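Long-range contact in ribulose bisphosphate carboxylase (Hyperthermus butylicus DSM 5456, PDB 6HUN), which probably catalyses the addition of carbon dioxide and water to ribulose 1,5-bisphosphate, giving two molecules of 3-phosphoglycerate: residues Glu28-Pro36 and Phe81-Phe91. Sequence-based numbering, arbitrary orientation.
Sequences EFVDESYKP and FEKLKAKAYRF
Val30 and Ala88 form a single parallel beta bridge, by which the loop 28-36 joins an edge strand, 87-93, of the N-terminal domain sheet. Ala88 N donates to Phe29 O (2.8 Å), and Ala88 O accepts from Asp31 N (2.9 Å). Beside the bridge, lysine suits position Lys85 because its methylenes pack on Phe29 while its ammonium reaches two carboxylates. Its CB points toward the loop, and with CG opposite the backbone N (chi1 161°) the chain passes alongside the Phe29 ring, Lys85 CG 3.4 Å from Phe29 CE2; CD follows, near Phe29 CD2 and CE2. Bends at chi3 and chi4 then carry CE toward Glu28 and bring NZ over the Phe29 ring face, 4.7 Å from the centroid, as a cation-pi contact. There NZ bridges Glu28 OE2 and Glu82 OE1, whose mutual repulsion it probably offsets; the modelled 2.4 Å between Lys85 NZ and Glu28 OE2 is doubtfully short. With an alanine here, the two glutamates would probably be left close together without their shared cation, and Phe29 would lose the methylenes and ammonium that lie against it. The apolar Phe29 ring also packs on Ala63 and Ala64 of helix 55-65. Farther along, Asp31 OD1 accepts from Ser33 N, closing an Asx turn, and also from Ser33 OG, while its OD2 makes a weak salt bridge to Lys87 NZ. The rigid Pro36 suits a flat partner: its CD sits 3.8 Å from the Tyr89 ring centroid, a CH-pi contact over one face.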
loop_
_atom_site.group_PDB
_atom_site.type_symbol
_atom_site.label_atom_id
_atom_site.label_comp_id
_atom_site.label_asym_id
_atom_site.label_seq_id
_atom_site.Cartn_x
_atom_site.Cartn_y
_atom_site.Cartn_z
ATOM N N GLU A 28 -1.629 20.178 24.390
ATOM C CA GLU A 28 -0.301 19.790 24.854
ATOM C C GLU A 28 0.644 19.403 23.712
ATOM O O GLU A 28 1.867 19.337 23.922
ATOM C CB GLU A 28 -0.497 18.650 25.868
ATOM C CG GLU A 28 0.549 17.549 25.883
ATOM C CD GLU A 28 0.530 16.701 27.150
ATOM O OE1 GLU A 28 -0.434 16.833 27.953
ATOM O OE2 GLU A 28 1.498 15.916 27.345
ATOM N N PHE A 29 0.126 19.196 22.502
ATOM C CA PHE A 29 0.960 18.786 21.374
ATOM C C PHE A 29 1.210 19.904 20.378
ATOM O O PHE A 29 1.810 19.653 19.331
ATOM C CB PHE A 29 0.329 17.580 20.652
ATOM C CG PHE A 29 0.306 16.329 21.493
ATOM C CD1 PHE A 29 -0.667 16.148 22.465
ATOM C CD2 PHE A 29 1.281 15.354 21.333
ATOM C CE1 PHE A 29 -0.690 15.019 23.271
ATOM C CE2 PHE A 29 1.263 14.217 22.123
ATOM C CZ PHE A 29 0.265 14.051 23.110
ATOM N N VAL A 30 0.748 21.116 20.672
ATOM C CA VAL A 30 0.868 22.285 19.813
ATOM C C VAL A 30 1.750 23.288 20.533
ATOM O O VAL A 30 1.656 23.412 21.755
ATOM C CB VAL A 30 -0.512 22.895 19.511
ATOM C CG1 VAL A 30 -0.398 24.004 18.504
ATOM C CG2 VAL A 30 -1.462 21.819 18.992
ATOM N N ASP A 31 2.608 23.995 19.783
ATOM C CA ASP A 31 3.548 24.962 20.366
ATOM C C ASP A 31 4.167 25.830 19.292
ATOM O O ASP A 31 5.235 25.501 18.776
ATOM C CB ASP A 31 4.649 24.235 21.122
ATOM C CG ASP A 31 5.593 25.186 21.866
ATOM O OD1 ASP A 31 5.568 26.410 21.605
ATOM O OD2 ASP A 31 6.349 24.681 22.724
ATOM N N GLU A 32 3.516 26.925 18.934
ATOM C CA GLU A 32 4.003 27.707 17.805
ATOM C C GLU A 32 5.273 28.489 18.110
ATOM O O GLU A 32 5.767 29.217 17.235
ATOM C CB GLU A 32 2.917 28.659 17.335
ATOM C CG GLU A 32 1.656 27.972 16.883
ATOM C CD GLU A 32 0.628 28.996 16.517
ATOM O OE1 GLU A 32 -0.377 29.126 17.254
ATOM O OE2 GLU A 32 0.870 29.728 15.524
ATOM N N SER A 33 5.814 28.366 19.312
ATOM C CA SER A 33 7.088 28.979 19.642
ATOM C C SER A 33 8.225 27.983 19.536
ATOM O O SER A 33 9.381 28.344 19.763
ATOM C CB SER A 33 7.047 29.586 21.051
ATOM O OG SER A 33 7.147 28.558 22.019
ATOM N N TYR A 34 7.930 26.744 19.177
ATOM C CA TYR A 34 8.977 25.746 19.100
ATOM C C TYR A 34 9.756 25.897 17.792
ATOM O O TYR A 34 9.219 26.303 16.746
ATOM C CB TYR A 34 8.362 24.352 19.233
ATOM C CG TYR A 34 9.309 23.186 19.243
ATOM C CD1 TYR A 34 10.139 22.936 20.318
ATOM C CD2 TYR A 34 9.323 22.284 18.173
ATOM C CE1 TYR A 34 10.986 21.837 20.316
ATOM C CE2 TYR A 34 10.154 21.201 18.164
ATOM C CZ TYR A 34 10.976 20.963 19.225
ATOM O OH TYR A 34 11.807 19.861 19.177
ATOM N N LYS A 35 11.047 25.593 17.871
ATOM C CA LYS A 35 11.947 25.613 16.719
ATOM C C LYS A 35 12.643 24.255 16.698
ATOM O O LYS A 35 13.536 23.993 17.518
ATOM C CB LYS A 35 12.956 26.759 16.807
ATOM C CG LYS A 35 12.344 28.151 17.068
ATOM C CD LYS A 35 11.594 28.661 15.824
ATOM C CE LYS A 35 10.877 29.995 16.068
ATOM N NZ LYS A 35 11.808 31.146 16.320
ATOM N N PRO A 36 12.229 23.333 15.829
ATOM C CA PRO A 36 12.960 22.068 15.733
ATOM C C PRO A 36 14.384 22.313 15.241
ATOM O O PRO A 36 14.637 23.194 14.417
ATOM C CB PRO A 36 12.139 21.257 14.712
ATOM C CG PRO A 36 11.486 22.315 13.848
ATOM C CD PRO A 36 11.193 23.482 14.801
ATOM N N PHE A 81 7.655 9.145 27.430
ATOM C CA PHE A 81 6.494 9.801 26.831
ATOM C C PHE A 81 6.812 11.234 26.390
ATOM O O PHE A 81 6.623 11.591 25.218
ATOM C CB PHE A 81 5.319 9.780 27.816
ATOM C CG PHE A 81 4.088 10.482 27.307
ATOM C CD1 PHE A 81 3.141 9.794 26.571
ATOM C CD2 PHE A 81 3.881 11.828 27.563
ATOM C CE1 PHE A 81 1.989 10.434 26.107
ATOM C CE2 PHE A 81 2.764 12.482 27.088
ATOM C CZ PHE A 81 1.804 11.783 26.362
ATOM N N GLU A 82 7.243 12.094 27.329
ATOM C CA GLU A 82 7.508 13.487 26.956
ATOM C C GLU A 82 8.658 13.595 25.963
ATOM O O GLU A 82 8.662 14.501 25.118
ATOM C CB GLU A 82 7.793 14.355 28.192
ATOM C CG GLU A 82 6.561 14.671 29.045
ATOM C CD GLU A 82 5.674 15.752 28.419
ATOM O OE1 GLU A 82 4.454 15.742 28.690
ATOM O OE2 GLU A 82 6.179 16.595 27.646
ATOM N N LYS A 83 9.606 12.653 26.018
ATOM C CA LYS A 83 10.735 12.619 25.094
ATOM C C LYS A 83 10.291 12.288 23.663
ATOM O O LYS A 83 10.761 12.903 22.696
ATOM C CB LYS A 83 11.759 11.593 25.592
ATOM C CG LYS A 83 12.874 11.247 24.587
ATOM C CD LYS A 83 13.654 12.513 24.147
ATOM C CE LYS A 83 13.994 12.441 22.630
ATOM N NZ LYS A 83 13.927 13.800 21.988
ATOM N N LEU A 84 9.402 11.314 23.507
ATOM C CA LEU A 84 8.983 10.849 22.196
ATOM C C LEU A 84 7.872 11.681 21.579
ATOM O O LEU A 84 7.430 11.355 20.476
ATOM C CB LEU A 84 8.523 9.400 22.304
ATOM C CG LEU A 84 9.612 8.393 22.621
ATOM C CD1 LEU A 84 9.036 6.989 22.797
ATOM C CD2 LEU A 84 10.661 8.427 21.496
ATOM N N LYS A 85 7.399 12.732 22.229
ATOM C CA LYS A 85 6.155 13.352 21.801
ATOM C C LYS A 85 6.351 14.309 20.622
ATOM O O LYS A 85 7.312 15.083 20.588
ATOM C CB LYS A 85 5.527 14.088 22.966
ATOM C CG LYS A 85 4.522 15.111 22.535
ATOM C CD LYS A 85 4.378 16.166 23.582
ATOM C CE LYS A 85 4.208 15.504 24.910
ATOM N NZ LYS A 85 3.267 16.291 25.715
ATOM N N ALA A 86 5.420 14.272 19.652
ATOM C CA ALA A 86 5.527 15.129 18.467
ATOM C C ALA A 86 4.852 16.477 18.723
ATOM O O ALA A 86 3.943 16.583 19.547
ATOM C CB ALA A 86 4.909 14.455 17.231
ATOM N N LYS A 87 5.306 17.522 18.021
ATOM C CA LYS A 87 4.788 18.862 18.251
ATOM C C LYS A 87 4.409 19.550 16.955
ATOM O O LYS A 87 5.265 19.753 16.091
ATOM C CB LYS A 87 5.826 19.725 19.006
ATOM C CG LYS A 87 6.065 19.252 20.413
ATOM C CD LYS A 87 4.817 19.443 21.277
ATOM C CE LYS A 87 5.164 20.235 22.510
ATOM N NZ LYS A 87 5.732 21.524 22.051
ATOM N N ALA A 88 3.152 19.984 16.853
ATOM C CA ALA A 88 2.766 20.896 15.786
ATOM C C ALA A 88 3.262 22.275 16.169
ATOM O O ALA A 88 2.820 22.808 17.186
ATOM C CB ALA A 88 1.256 20.938 15.595
ATOM N N TYR A 89 4.127 22.864 15.348
ATOM C CA TYR A 89 4.821 24.093 15.730
ATOM C C TYR A 89 4.602 25.220 14.736
ATOM O O TYR A 89 5.170 26.310 14.905
ATOM C CB TYR A 89 6.329 23.834 15.911
ATOM C CG TYR A 89 7.050 23.522 14.627
ATOM C CD1 TYR A 89 7.108 22.208 14.146
ATOM C CD2 TYR A 89 7.644 24.523 13.875
ATOM C CE1 TYR A 89 7.727 21.919 12.970
ATOM C CE2 TYR A 89 8.270 24.243 12.694
ATOM C CZ TYR A 89 8.294 22.930 12.230
ATOM O OH TYR A 89 8.937 22.638 11.054
ATOM N N ARG A 90 3.748 25.026 13.741
ATOM C CA ARG A 90 3.682 26.012 12.683
ATOM C C ARG A 90 2.488 25.730 11.814
ATOM O O ARG A 90 2.222 24.562 11.480
ATOM C CB ARG A 90 4.958 26.006 11.844
ATOM C CG ARG A 90 5.008 27.082 10.818
ATOM C CD ARG A 90 6.309 27.027 10.077
ATOM N NE ARG A 90 6.245 27.840 8.876
ATOM C CZ ARG A 90 7.076 27.705 7.856
ATOM N NH1 ARG A 90 8.013 26.758 7.880
ATOM N NH2 ARG A 90 6.932 28.476 6.797
ATOM N N PHE A 91 1.787 26.807 11.456
ATOM C CA PHE A 91 0.512 26.797 10.763
ATOM C C PHE A 91 0.537 27.800 9.616
ATOM O O PHE A 91 1.035 28.932 9.766
ATOM C CB PHE A 91 -0.631 27.137 11.757
ATOM C CG PHE A 91 -0.794 26.125 12.863
ATOM C CD1 PHE A 91 0.099 26.084 13.927
ATOM C CD2 PHE A 91 -1.837 25.186 12.822
ATOM C CE1 PHE A 91 -0.024 25.152 14.917
ATOM C CE2 PHE A 91 -1.988 24.258 13.831
ATOM C CZ PHE A 91 -1.086 24.223 14.877
#